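PDB 3K1Y: oxidoreductase, which is probably an NADPH-dependent FMN reductase, a flavoprotein of the flavodoxin-like family expected to pass electrons between a nicotinamide cofactor and bound flavin. Local coordinates for residues Leu14-Ala19 against Gln29-Ile34; Ser33-Val38 against Leu49-Ile54; Thr74-Ile79 against Lys105-Ile110; Met119-Ala124 against Pro142-Met147. All coordinates share one frame; numbering follows the deposited sequence.

Contact 1 of 4, residues Leu14-Ala19 against Gln29-Ile34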
loop_
_atom_site.group_PDB
_atom_site.type_symbol
_atom_site.label_atom_id
_atom_site.label_comp_id
_atom_site.label_asym_id
_atom_site.label_seq_id
_atom_site.Cartn_x
_atom_site.Cartn_y
_atom_site.Cartn_z
ATOM N N LEU A 14 -15.939 -4.279 -24.603
ATOM C CA LEU A 14 -15.577 -3.735 -23.297
ATOM C C LEU A 14 -16.202 -4.620 -22.224
ATOM O O LEU A 14 -17.387 -4.947 -22.296
ATOM C CB LEU A 14 -16.092 -2.300 -23.128
ATOM C CG LEU A 14 -15.857 -1.669 -21.743
ATOM C CD1 LEU A 14 -14.362 -1.591 -21.459
ATOM C CD2 LEU A 14 -16.486 -0.271 -21.678
ATOM N N ALA A 15 -15.404 -5.030 -21.246
ATOM C CA ALA A 15 -15.925 -5.851 -20.158
ATOM C C ALA A 15 -15.987 -4.948 -18.919
ATOM O O ALA A 15 -15.102 -4.121 -18.702
ATOM C CB ALA A 15 -15.009 -7.049 -19.917
ATOM N N VAL A 16 -17.038 -5.083 -18.123
ATOM C CA VAL A 16 -17.183 -4.248 -16.935
ATOM C C VAL A 16 -17.549 -5.109 -15.741
ATOM O O VAL A 16 -18.600 -5.748 -15.741
ATOM C CB VAL A 16 -18.292 -3.172 -17.138
ATOM C CG1 VAL A 16 -18.504 -2.368 -15.848
ATOM C CG2 VAL A 16 -17.919 -2.249 -18.295
ATOM N N ILE A 17 -16.681 -5.138 -14.734
ATOM C CA ILE A 17 -16.950 -5.915 -13.530
ATOM C C ILE A 17 -17.466 -4.956 -12.469
ATOM O O ILE A 17 -16.857 -3.919 -12.215
ATOM C CB ILE A 17 -15.679 -6.598 -12.967
ATOM C CG1 ILE A 17 -14.975 -7.429 -14.047
ATOM C CG2 ILE A 17 -16.061 -7.500 -11.802
ATOM C CD1 ILE A 17 -15.819 -8.525 -14.647
ATOM N N SER A 18 -18.586 -5.301 -11.848
ATOM C CA SER A 18 -19.163 -4.453 -10.814
ATOM C C SER A 18 -19.494 -5.328 -9.612
ATOM O O SER A 18 -20.296 -6.256 -9.718
ATOM C CB SER A 18 -20.420 -3.766 -11.352
ATOM O OG SER A 18 -20.843 -2.743 -10.479
ATOM N N ALA A 19 -18.888 -5.015 -8.469
ATOM C CA ALA A 19 -19.065 -5.811 -7.247
ATOM C C ALA A 19 -20.035 -5.270 -6.190
ATOM O O ALA A 19 -19.957 -5.648 -5.021
ATOM C CB ALA A 19 -17.681 -6.069 -6.605
ATOM N N GLN A 29 -23.716 1.990 -10.711
ATOM C CA GLN A 29 -23.992 3.311 -11.275
ATOM C C GLN A 29 -22.731 4.002 -11.814
ATOM O O GLN A 29 -22.757 4.562 -12.914
ATOM C CB GLN A 29 -24.688 4.196 -10.238
ATOM C CG GLN A 29 -26.001 3.590 -9.746
ATOM C CD GLN A 29 -26.677 4.399 -8.644
ATOM O OE1 GLN A 29 -26.059 4.736 -7.629
ATOM N NE2 GLN A 29 -27.959 4.697 -8.834
ATOM N N ILE A 30 -21.629 3.965 -11.068
ATOM C CA ILE A 30 -20.421 4.606 -11.568
ATOM C C ILE A 30 -19.848 3.752 -12.689
ATOM O O ILE A 30 -19.237 4.261 -13.628
ATOM C CB ILE A 30 -19.354 4.801 -10.469
ATOM C CG1 ILE A 30 -18.144 5.505 -11.078
ATOM C CG2 ILE A 30 -18.960 3.453 -9.847
ATOM C CD1 ILE A 30 -17.077 5.862 -10.091
ATOM N N ALA A 31 -20.072 2.446 -12.593
ATOM C CA ALA A 31 -19.607 1.516 -13.611
ATOM C C ALA A 31 -20.295 1.864 -14.931
ATOM O O ALA A 31 -19.658 1.899 -15.982
ATOM C CB ALA A 31 -19.939 0.090 -13.200
ATOM N N ASP A 32 -21.596 2.124 -14.874
ATOM C CA ASP A 32 -22.346 2.482 -16.076
ATOM C C ASP A 32 -21.880 3.826 -16.622
ATOM O O ASP A 32 -21.765 3.998 -17.838
ATOM C CB ASP A 32 -23.855 2.538 -15.795
ATOM C CG ASP A 32 -24.443 1.169 -15.504
ATOM O OD1 ASP A 32 -23.834 0.164 -15.926
ATOM O OD2 ASP A 32 -25.518 1.098 -14.868
ATOM N N SER A 33 -21.614 4.778 -15.732
ATOM C CA SER A 33 -21.147 6.080 -16.179
ATOM C C SER A 33 -19.836 5.891 -16.903
ATOM O O SER A 33 -19.602 6.486 -17.957
ATOM C CB SER A 33 -20.937 7.030 -15.001
ATOM O OG SER A 33 -22.175 7.538 -14.542
ATOM N N ILE A 34 -18.981 5.041 -16.347
ATOM C CA ILE A 34 -17.688 4.809 -16.963
ATOM C C ILE A 34 -17.818 4.165 -18.341
ATOM O O ILE A 34 -17.239 4.662 -19.304
ATOM C CB ILE A 34 -16.768 3.942 -16.059
ATOM C CG1 ILE A 34 -16.537 4.650 -14.722
ATOM C CG2 ILE A 34 -15.418 3.718 -16.751
ATOM C CD1 ILE A 34 -15.500 3.999 -13.835
#
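The carbonyl oxygen of A31, the helix residue that meets V16 and S18 of the strand, is hydrogen-bonded by the hydroxyl of S35 one turn further along the helix. That bond engages the carbonyl of A31, while its methyl is what meets the strand. The backbones come closest at S18 and A31, where the CA atoms are 6.6 Å apart. A31 CB settles over two neighbours on the same face of strand 12-18, with V16 CG1 3.9 Å away and S18 OG at 4.0 Å from the same methyl. V16 sets CG1 opposite its own backbone N (chi1 176°), which brings that branch under the alanine while the residue also packs on S35. S18 extends its hydroxyl in the same sense, so its oxygen lies beside the methyl as a van der Waals neighbour; S18 also touches T27 and E55. Between these two residues I17 sends its side chain to the other face of the sheet. On the outer side of the helix, D32 OD1 forms a salt bridge with R28 NE, whereas I30 and I34 reach over to strand 150-159. This is the first strand-to-helix step of a flavodoxin-like fold, and in related FMN reductases the loop joining these two elements receives the flavin phosphate. No hydrogen bond crosses between strand and helix here, which implies that dispersion and the burial of small side chains hold the helix close to the sheet.

Contact 2 of 4, residues Ser33-Val38 against Leu49-Ile54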
loop_
_atom_site.group_PDB
_atom_site.type_symbol
_atom_site.label_atom_id
_atom_site.label_comp_id
_atom_site.label_asym_id
_atom_site.label_seq_id
_atom_site.Cartn_x
_atom_site.Cartn_y
_atom_site.Cartn_z
ATOM N N SER A 33 -21.614 4.778 -15.732
ATOM C CA SER A 33 -21.147 6.080 -16.179
ATOM C C SER A 33 -19.836 5.891 -16.903
ATOM O O SER A 33 -19.602 6.486 -17.957
ATOM C CB SER A 33 -20.937 7.030 -15.001
ATOM O OG SER A 33 -22.175 7.538 -14.542
ATOM N N ILE A 34 -18.981 5.041 -16.347
ATOM C CA ILE A 34 -17.688 4.809 -16.963
ATOM C C ILE A 34 -17.818 4.165 -18.341
ATOM O O ILE A 34 -17.239 4.662 -19.304
ATOM C CB ILE A 34 -16.768 3.942 -16.059
ATOM C CG1 ILE A 34 -16.537 4.650 -14.722
ATOM C CG2 ILE A 34 -15.418 3.718 -16.751
ATOM C CD1 ILE A 34 -15.500 3.999 -13.835
ATOM N N SER A 35 -18.588 3.086 -18.459
ATOM C CA SER A 35 -18.712 2.433 -19.763
ATOM C C SER A 35 -19.452 3.270 -20.797
ATOM O O SER A 35 -19.225 3.108 -21.993
ATOM C CB SER A 35 -19.358 1.049 -19.630
ATOM O OG SER A 35 -20.475 1.079 -18.775
ATOM N N GLU A 36 -20.328 4.162 -20.346
ATOM C CA GLU A 36 -21.060 5.039 -21.261
ATOM C C GLU A 36 -20.069 6.034 -21.852
ATOM O O GLU A 36 -20.060 6.285 -23.052
ATOM C CB GLU A 36 -22.168 5.791 -20.522
ATOM C CG GLU A 36 -23.566 5.259 -20.807
ATOM C CD GLU A 36 -24.371 4.970 -19.541
ATOM O OE1 GLU A 36 -24.543 5.886 -18.701
ATOM O OE2 GLU A 36 -24.836 3.815 -19.392
ATOM N N ALA A 37 -19.222 6.596 -20.996
ATOM C CA ALA A 37 -18.217 7.546 -21.443
ATOM C C ALA A 37 -17.215 6.820 -22.356
ATOM O O ALA A 37 -16.744 7.380 -23.349
ATOM C CB ALA A 37 -17.508 8.162 -20.239
ATOM N N VAL A 38 -16.895 5.570 -22.031
ATOM C CA VAL A 38 -15.969 4.820 -22.867
ATOM C C VAL A 38 -16.630 4.636 -24.237
ATOM O O VAL A 38 -15.982 4.794 -25.274
ATOM C CB VAL A 38 -15.637 3.423 -22.276
ATOM C CG1 VAL A 38 -14.598 2.730 -23.146
ATOM C CG2 VAL A 38 -15.109 3.552 -20.864
ATOM N N LEU A 49 -18.710 0.265 -29.919
ATOM C CA LEU A 49 -18.402 -0.508 -28.725
ATOM C C LEU A 49 -19.509 -1.446 -28.269
ATOM O O LEU A 49 -20.692 -1.102 -28.273
ATOM C CB LEU A 49 -18.079 0.435 -27.565
ATOM C CG LEU A 49 -16.844 0.169 -26.700
ATOM C CD1 LEU A 49 -17.073 0.829 -25.341
ATOM C CD2 LEU A 49 -16.589 -1.307 -26.530
ATOM N N SER A 50 -19.102 -2.641 -27.865
ATOM C CA SER A 50 -20.017 -3.643 -27.335
ATOM C C SER A 50 -19.592 -3.712 -25.867
ATOM O O SER A 50 -18.400 -3.810 -25.569
ATOM C CB SER A 50 -19.791 -4.995 -28.021
ATOM O OG SER A 50 -20.627 -6.000 -27.470
ATOM N N VAL A 51 -20.553 -3.638 -24.954
ATOM C CA VAL A 51 -20.225 -3.679 -23.535
ATOM C C VAL A 51 -20.836 -4.881 -22.834
ATOM O O VAL A 51 -22.001 -5.235 -23.046
ATOM C CB VAL A 51 -20.656 -2.362 -22.806
ATOM C CG1 VAL A 51 -22.074 -1.999 -23.172
ATOM C CG2 VAL A 51 -20.547 -2.534 -21.298
ATOM N N SER A 52 -20.026 -5.514 -21.999
ATOM C CA SER A 52 -20.456 -6.678 -21.250
ATOM C C SER A 52 -20.317 -6.380 -19.765
ATOM O O SER A 52 -19.205 -6.371 -19.233
ATOM C CB SER A 52 -19.591 -7.874 -21.623
ATOM O OG SER A 52 -19.854 -8.949 -20.742
ATOM N N THR A 53 -21.436 -6.124 -19.100
ATOM C CA THR A 53 -21.408 -5.818 -17.675
ATOM C C THR A 53 -21.695 -7.065 -16.853
ATOM O O THR A 53 -22.757 -7.667 -16.975
ATOM C CB THR A 53 -22.445 -4.731 -17.308
ATOM O OG1 THR A 53 -22.247 -3.576 -18.135
ATOM C CG2 THR A 53 -22.286 -4.323 -15.850
ATOM N N ILE A 54 -20.738 -7.439 -16.010
ATOM C CA ILE A 54 -20.866 -8.612 -15.162
ATOM C C ILE A 54 -21.053 -8.245 -13.683
ATOM O O ILE A 54 -20.140 -7.727 -13.046
ATOM C CB ILE A 54 -19.617 -9.499 -15.286
ATOM C CG1 ILE A 54 -19.296 -9.739 -16.764
ATOM C CG2 ILE A 54 -19.841 -10.822 -14.560
ATOM C CD1 ILE A 54 -20.417 -10.391 -17.543
HETATM O O HOH W 1 -21.845 -1.079 -17.242
#
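One apolar pair, V38 with L49, a looser touch of S35 CB on V51, and one bridging water lay helix 26-44 against strand 49-55, the outermost strand on this side of the sheet; the contact is partly buried, S35 and V38 being buried and V51 exposed. V38 CG1 and L49 CD1 are 3.8 Å apart, the two side chains crossing obliquely. L49 CD1 also lies 4.0 Å from V38 C, so this methyl rests against the helix backbone as well as the valine. One turn back, S35 CB touches V51 CG2 at 4.1 Å; V51 holds that branch opposite its backbone N and leaves CG1 wedged between N and C (chi1 48°). The helix and strand belong to the beta-alpha-beta unit 12-18, 26-44, 49-55, in which the first strand lies beside the last: L14 fills in beneath, touching S35, V38 and L49. Polar contact is confined to the far end. A water sits 3.0 Å from S35 OG and 2.7 Å from T53 OG1, linking helix to strand without a direct bond. The serine hydroxyl is turned back over its own helix (chi1 45°), where its stronger partner is the carbonyl oxygen of A31, with a weak second bond to that of D32. A37, and V38 beside its contact with L49, also touch helix 165-188.

Contact 3 of 4, residues Thr74-Ile79 against Lys105-Ile110. With SO4 (sulfate ion), chain J.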
loop_
_atom_site.group_PDB
_atom_site.type_symbol
_atom_site.label_atom_id
_atom_site.label_comp_id
_atom_site.label_asym_id
_atom_site.label_seq_id
_atom_site.Cartn_x
_atom_site.Cartn_y
_atom_site.Cartn_z
ATOM N N THR A 74 -21.100 -23.143 -17.034
ATOM C CA THR A 74 -21.129 -22.685 -18.413
ATOM C C THR A 74 -21.123 -21.164 -18.385
ATOM O O THR A 74 -20.423 -20.519 -19.166
ATOM C CB THR A 74 -22.398 -23.169 -19.151
ATOM O OG1 THR A 74 -22.255 -24.553 -19.481
ATOM C CG2 THR A 74 -22.613 -22.382 -20.432
ATOM N N LYS A 75 -21.898 -20.596 -17.469
ATOM C CA LYS A 75 -21.978 -19.148 -17.350
ATOM C C LYS A 75 -20.634 -18.478 -17.081
ATOM O O LYS A 75 -20.278 -17.507 -17.751
ATOM C CB LYS A 75 -22.975 -18.746 -16.260
ATOM C CG LYS A 75 -22.988 -17.244 -15.987
ATOM C CD LYS A 75 -24.385 -16.735 -15.716
ATOM C CE LYS A 75 -25.012 -17.391 -14.498
ATOM N NZ LYS A 75 -26.460 -17.019 -14.398
ATOM N N LEU A 76 -19.893 -18.996 -16.101
ATOM C CA LEU A 76 -18.592 -18.445 -15.736
ATOM C C LEU A 76 -17.570 -18.649 -16.854
ATOM O O LEU A 76 -16.748 -17.764 -17.116
ATOM C CB LEU A 76 -18.106 -19.086 -14.433
ATOM C CG LEU A 76 -16.872 -18.542 -13.703
ATOM C CD1 LEU A 76 -16.907 -17.019 -13.610
ATOM C CD2 LEU A 76 -16.833 -19.159 -12.309
ATOM N N GLU A 77 -17.625 -19.800 -17.521
ATOM C CA GLU A 77 -16.704 -20.071 -18.617
ATOM C C GLU A 77 -16.944 -19.046 -19.720
ATOM O O GLU A 77 -16.004 -18.583 -20.367
ATOM C CB GLU A 77 -16.913 -21.483 -19.175
ATOM C CG GLU A 77 -15.955 -21.857 -20.318
ATOM C CD GLU A 77 -14.498 -21.946 -19.870
ATOM O OE1 GLU A 77 -14.182 -22.798 -19.008
ATOM O OE2 GLU A 77 -13.668 -21.161 -20.381
ATOM N N GLU A 78 -18.207 -18.690 -19.935
ATOM C CA GLU A 78 -18.534 -17.706 -20.958
ATOM C C GLU A 78 -18.029 -16.318 -20.559
ATOM O O GLU A 78 -17.529 -15.559 -21.395
ATOM C CB GLU A 78 -20.040 -17.666 -21.197
ATOM C CG GLU A 78 -20.535 -18.758 -22.111
ATOM C CD GLU A 78 -22.046 -18.790 -22.221
ATOM O OE1 GLU A 78 -22.686 -17.756 -21.928
ATOM O OE2 GLU A 78 -22.588 -19.846 -22.614
ATOM N N ILE A 79 -18.149 -16.000 -19.275
ATOM C CA ILE A 79 -17.702 -14.714 -18.773
ATOM C C ILE A 79 -16.185 -14.561 -18.823
ATOM O O ILE A 79 -15.682 -13.585 -19.365
ATOM C CB ILE A 79 -18.169 -14.498 -17.323
ATOM C CG1 ILE A 79 -19.700 -14.560 -17.270
ATOM C CG2 ILE A 79 -17.628 -13.167 -16.798
ATOM C CD1 ILE A 79 -20.268 -14.572 -15.879
ATOM N N LYS A 105 -12.466 -9.598 -4.931
ATOM C CA LYS A 105 -11.193 -10.312 -4.920
ATOM C C LYS A 105 -11.350 -11.758 -5.371
ATOM O O LYS A 105 -10.518 -12.282 -6.119
ATOM C CB LYS A 105 -10.566 -10.277 -3.521
ATOM C CG LYS A 105 -9.178 -10.926 -3.431
ATOM C CD LYS A 105 -8.212 -10.303 -4.448
ATOM C CE LYS A 105 -6.750 -10.536 -4.072
ATOM N NZ LYS A 105 -6.374 -11.970 -3.926
HETATM N N MSE A 106 -12.419 -12.399 -4.919
HETATM C CA MSE A 106 -12.656 -13.784 -5.270
HETATM C C MSE A 106 -12.659 -13.992 -6.774
HETATM O O MSE A 106 -11.997 -14.894 -7.283
HETATM C CB MSE A 106 -13.979 -14.247 -4.678
HETATM C CG MSE A 106 -14.182 -15.743 -4.736
HETATM SE SE MSE A 106 -15.744 -16.221 -3.733
HETATM C CE MSE A 106 -14.995 -16.098 -1.941
ATOM N N PHE A 107 -13.401 -13.154 -7.489
ATOM C CA PHE A 107 -13.478 -13.264 -8.940
ATOM C C PHE A 107 -12.072 -13.332 -9.529
ATOM O O PHE A 107 -11.729 -14.288 -10.231
ATOM C CB PHE A 107 -14.235 -12.074 -9.539
ATOM C CG PHE A 107 -14.344 -12.118 -11.047
ATOM C CD1 PHE A 107 -15.198 -13.023 -11.675
ATOM C CD2 PHE A 107 -13.579 -11.262 -11.839
ATOM C CE1 PHE A 107 -15.291 -13.073 -13.075
ATOM C CE2 PHE A 107 -13.662 -11.303 -13.231
ATOM C CZ PHE A 107 -14.525 -12.214 -13.850
ATOM N N PHE A 108 -11.257 -12.325 -9.240
ATOM C CA PHE A 108 -9.894 -12.312 -9.750
ATOM C C PHE A 108 -9.121 -13.565 -9.357
ATOM O O PHE A 108 -8.417 -14.140 -10.189
ATOM C CB PHE A 108 -9.168 -11.054 -9.283
ATOM C CG PHE A 108 -9.661 -9.815 -9.952
ATOM C CD1 PHE A 108 -9.161 -9.439 -11.195
ATOM C CD2 PHE A 108 -10.698 -9.072 -9.391
ATOM C CE1 PHE A 108 -9.688 -8.347 -11.874
ATOM C CE2 PHE A 108 -11.234 -7.976 -10.063
ATOM C CZ PHE A 108 -10.729 -7.613 -11.307
ATOM N N ASP A 109 -9.254 -13.999 -8.105
ATOM C CA ASP A 109 -8.556 -15.208 -7.671
ATOM C C ASP A 109 -8.870 -16.378 -8.607
ATOM O O ASP A 109 -8.014 -17.213 -8.895
ATOM C CB ASP A 109 -8.973 -15.614 -6.251
ATOM C CG ASP A 109 -8.590 -14.588 -5.204
ATOM O OD1 ASP A 109 -7.606 -13.847 -5.412
ATOM O OD2 ASP A 109 -9.265 -14.542 -4.159
ATOM N N ILE A 110 -10.113 -16.422 -9.075
ATOM C CA ILE A 110 -10.600 -17.497 -9.934
ATOM C C ILE A 110 -10.047 -17.514 -11.359
ATOM O O ILE A 110 -10.070 -18.549 -12.019
ATOM C CB ILE A 110 -12.169 -17.468 -9.973
ATOM C CG1 ILE A 110 -12.713 -18.805 -9.498
ATOM C CG2 ILE A 110 -12.695 -17.147 -11.369
ATOM C CD1 ILE A 110 -12.380 -19.119 -8.054
HETATM S S SO4 J . -23.902 -25.542 -15.764
HETATM O O1 SO4 J . -22.514 -25.429 -16.069
HETATM O O2 SO4 J . -24.625 -24.370 -16.136
HETATM O O3 SO4 J . -24.410 -26.613 -16.597
HETATM O O4 SO4 J . -24.046 -25.713 -14.350
#
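The phenyl ring of F107 reaches from helix 102-110 to L76 and I79 of helix 74-85, joining two helices on one face of the flavodoxin-like parallel sheet. L76 CD1 lies 4.3 Å from F107 CE1, and I79 CG2 lies 4.4 Å from F107 CZ; both methyls approach the ring obliquely. F107 is fully extended from its helix (chi1 180°), and this carries the far end of the ring to helix 74-85 although the backbones stay well apart: the closest CA atoms, those of L76 and I110, are 9.9 Å from each other. L63 packs on the ring too, and L59 on I79. Farther out, the other flank of helix 102-110 faces the second subunit. There K105 NZ makes a 2.7 Å salt bridge to D109 OD1, on the syn side of the carboxylate, and also bonds to the carbonyl oxygens of F96 and Y100 of the second subunit, while D109 OD2 takes the backbone N-H of G102 of that subunit. At the start of helix 74-85 a sulfate, probably from the crystallisation liquor, accepts a bond through O1 from T74 N, 2.9 Å long with an angle of 157° at the hydrogen.

Contact 4 of 4, residues Met119-Ala124 against Pro142-Met147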
loop_
_atom_site.group_PDB
_atom_site.type_symbol
_atom_site.label_atom_id
_atom_site.label_comp_id
_atom_site.label_asym_id
_atom_site.label_seq_id
_atom_site.Cartn_x
_atom_site.Cartn_y
_atom_site.Cartn_z
HETATM N N MSE A 119 -4.197 -6.258 -20.900
HETATM C CA MSE A 119 -5.536 -5.676 -20.926
HETATM C C MSE A 119 -5.669 -4.206 -20.490
HETATM O O MSE A 119 -5.460 -3.879 -19.320
HETATM C CB MSE A 119 -6.466 -6.532 -20.058
HETATM C CG MSE A 119 -7.912 -6.074 -20.010
HETATM SE SE MSE A 119 -8.784 -6.272 -21.725
HETATM C CE MSE A 119 -9.020 -8.191 -21.749
ATOM N N PRO A 120 -6.017 -3.303 -21.433
ATOM C CA PRO A 120 -6.176 -1.885 -21.072
ATOM C C PRO A 120 -7.264 -1.898 -20.004
ATOM O O PRO A 120 -8.267 -2.594 -20.177
ATOM C CB PRO A 120 -6.622 -1.242 -22.381
ATOM C CG PRO A 120 -5.934 -2.109 -23.430
ATOM C CD PRO A 120 -6.159 -3.505 -22.890
ATOM N N THR A 121 -7.068 -1.143 -18.919
ATOM C CA THR A 121 -7.992 -1.163 -17.784
ATOM C C THR A 121 -8.147 0.119 -16.954
ATOM O O THR A 121 -7.161 0.787 -16.626
ATOM C CB THR A 121 -7.553 -2.264 -16.774
ATOM O OG1 THR A 121 -7.582 -3.545 -17.408
ATOM C CG2 THR A 121 -8.464 -2.284 -15.547
ATOM N N ILE A 122 -9.392 0.433 -16.595
ATOM C CA ILE A 122 -9.690 1.575 -15.731
ATOM C C ILE A 122 -10.131 0.973 -14.397
ATOM O O ILE A 122 -11.026 0.117 -14.362
ATOM C CB ILE A 122 -10.883 2.421 -16.224
ATOM C CG1 ILE A 122 -10.459 3.367 -17.344
ATOM C CG2 ILE A 122 -11.471 3.215 -15.046
ATOM C CD1 ILE A 122 -11.620 4.123 -17.950
ATOM N N ILE A 123 -9.510 1.403 -13.307
ATOM C CA ILE A 123 -9.897 0.897 -11.998
ATOM C C ILE A 123 -10.799 1.932 -11.314
ATOM O O ILE A 123 -10.570 3.140 -11.417
ATOM C CB ILE A 123 -8.657 0.573 -11.134
ATOM C CG1 ILE A 123 -7.718 1.773 -11.077
ATOM C CG2 ILE A 123 -7.920 -0.642 -11.726
ATOM C CD1 ILE A 123 -6.539 1.558 -10.157
ATOM N N ALA A 124 -11.846 1.462 -10.651
ATOM C CA ALA A 124 -12.771 2.366 -9.993
ATOM C C ALA A 124 -13.388 1.821 -8.700
ATOM O O ALA A 124 -13.576 0.609 -8.531
ATOM C CB ALA A 124 -13.877 2.766 -10.975
ATOM N N PRO A 142 -2.226 -2.345 -7.636
ATOM C CA PRO A 142 -1.271 -3.449 -7.469
ATOM C C PRO A 142 -1.837 -4.789 -7.953
ATOM O O PRO A 142 -1.110 -5.607 -8.511
ATOM C CB PRO A 142 -1.000 -3.454 -5.967
ATOM C CG PRO A 142 -1.211 -1.987 -5.584
ATOM C CD PRO A 142 -2.463 -1.645 -6.363
ATOM N N LEU A 143 -3.136 -5.001 -7.740
ATOM C CA LEU A 143 -3.785 -6.244 -8.153
ATOM C C LEU A 143 -3.810 -6.396 -9.671
ATOM O O LEU A 143 -3.462 -7.453 -10.197
ATOM C CB LEU A 143 -5.218 -6.310 -7.611
ATOM C CG LEU A 143 -6.005 -7.567 -8.012
ATOM C CD1 LEU A 143 -5.320 -8.804 -7.464
ATOM C CD2 LEU A 143 -7.442 -7.482 -7.486
ATOM N N LEU A 144 -4.224 -5.341 -10.370
ATOM C CA LEU A 144 -4.290 -5.372 -11.828
ATOM C C LEU A 144 -2.899 -5.407 -12.444
ATOM O O LEU A 144 -2.689 -6.049 -13.477
ATOM C CB LEU A 144 -5.065 -4.162 -12.361
ATOM C CG LEU A 144 -6.583 -4.317 -12.519
ATOM C CD1 LEU A 144 -6.878 -5.330 -13.616
ATOM C CD2 LEU A 144 -7.215 -4.752 -11.205
ATOM N N SER A 145 -1.947 -4.717 -11.813
ATOM C CA SER A 145 -0.579 -4.705 -12.318
ATOM C C SER A 145 0.063 -6.066 -12.142
ATOM O O SER A 145 0.822 -6.512 -12.999
ATOM C CB SER A 145 0.252 -3.645 -11.604
ATOM O OG SER A 145 -0.220 -2.353 -11.945
ATOM N N TYR A 146 -0.233 -6.728 -11.030
ATOM C CA TYR A 146 0.318 -8.053 -10.797
ATOM C C TYR A 146 -0.111 -9.005 -11.913
ATOM O O TYR A 146 0.608 -9.943 -12.242
ATOM C CB TYR A 146 -0.157 -8.629 -9.464
ATOM C CG TYR A 146 0.263 -10.069 -9.296
ATOM C CD1 TYR A 146 1.604 -10.408 -9.090
ATOM C CD2 TYR A 146 -0.667 -11.101 -9.410
ATOM C CE1 TYR A 146 2.003 -11.747 -9.006
ATOM C CE2 TYR A 146 -0.280 -12.436 -9.332
ATOM C CZ TYR A 146 1.050 -12.754 -9.130
ATOM O OH TYR A 146 1.421 -14.077 -9.061
HETATM N N MSE A 147 -1.292 -8.783 -12.480
HETATM C CA MSE A 147 -1.752 -9.649 -13.553
HETATM C C MSE A 147 -1.325 -9.117 -14.907
HETATM O O MSE A 147 -1.738 -9.619 -15.952
HETATM C CB MSE A 147 -3.262 -9.823 -13.489
HETATM C CG MSE A 147 -3.663 -10.796 -12.408
HETATM SE SE MSE A 147 -5.542 -11.053 -12.270
HETATM C CE MSE A 147 -5.930 -9.518 -11.174
#
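Strand and helix backbones approach most closely at T121 and L144, whose CA atoms stand 8.2 Å apart, a spacing bridged wholly by side chains. L144 is the one helix residue that meets the strand, and it lies against two strand residues projecting from the same face. T121 CG2 is 3.9 Å from L144 CD1, the side chains running at about a right angle. I123 CG2 lies 4.0 Å from L144 CG, the two side chains sliding past each other in opposite directions. The threonine methyl turns to the leucine because CG2 stands opposite the backbone N (chi1 -61° for OG1), and the hydroxyl is thereby swung back along its own chain. There T121 OG1 donates to M119 O over 2.9 Å, arriving from 57° above the carbonyl plane, so this buried hydroxyl is satisfied without help from the helix. V151 and A149 close round the leucine. The helix is kinked at P142, whose ring nitrogen has no hydrogen to give to the preceding turn. Its outward side serves the assembly: the Y146 ring meets that of H132 of the second subunit with planes at about 75°, and S145 packs on R141 of the third subunit. With strand 150-159 these elements form a beta-alpha-beta unit, the last one of this doubly wound, flavodoxin-like sheet.

Overall arrangement
Contacts 1 and 2, with centres 6 Å apart, share S33 and I34 of helix 26-44 and seat it on neighbouring strands, with a probable hydrogen bond from L14 N to S50 O, 2.7 Å, between them. Contacts 3 and 4 belong to the other face of the sheet, about 16 Å from each other by centres. The core ties the two faces together: I17 CD1 packs on F107 CE2 at 3.8 Å, linking contacts 1 and 3, and I34 CD1 meets A124 CB at 3.5 Å, linking contacts 1 and 4. Both contacts 3 and 4 border the second subunit. Contact 1 leads into the loop expected, as in relatives, to hold the flavin phosphate.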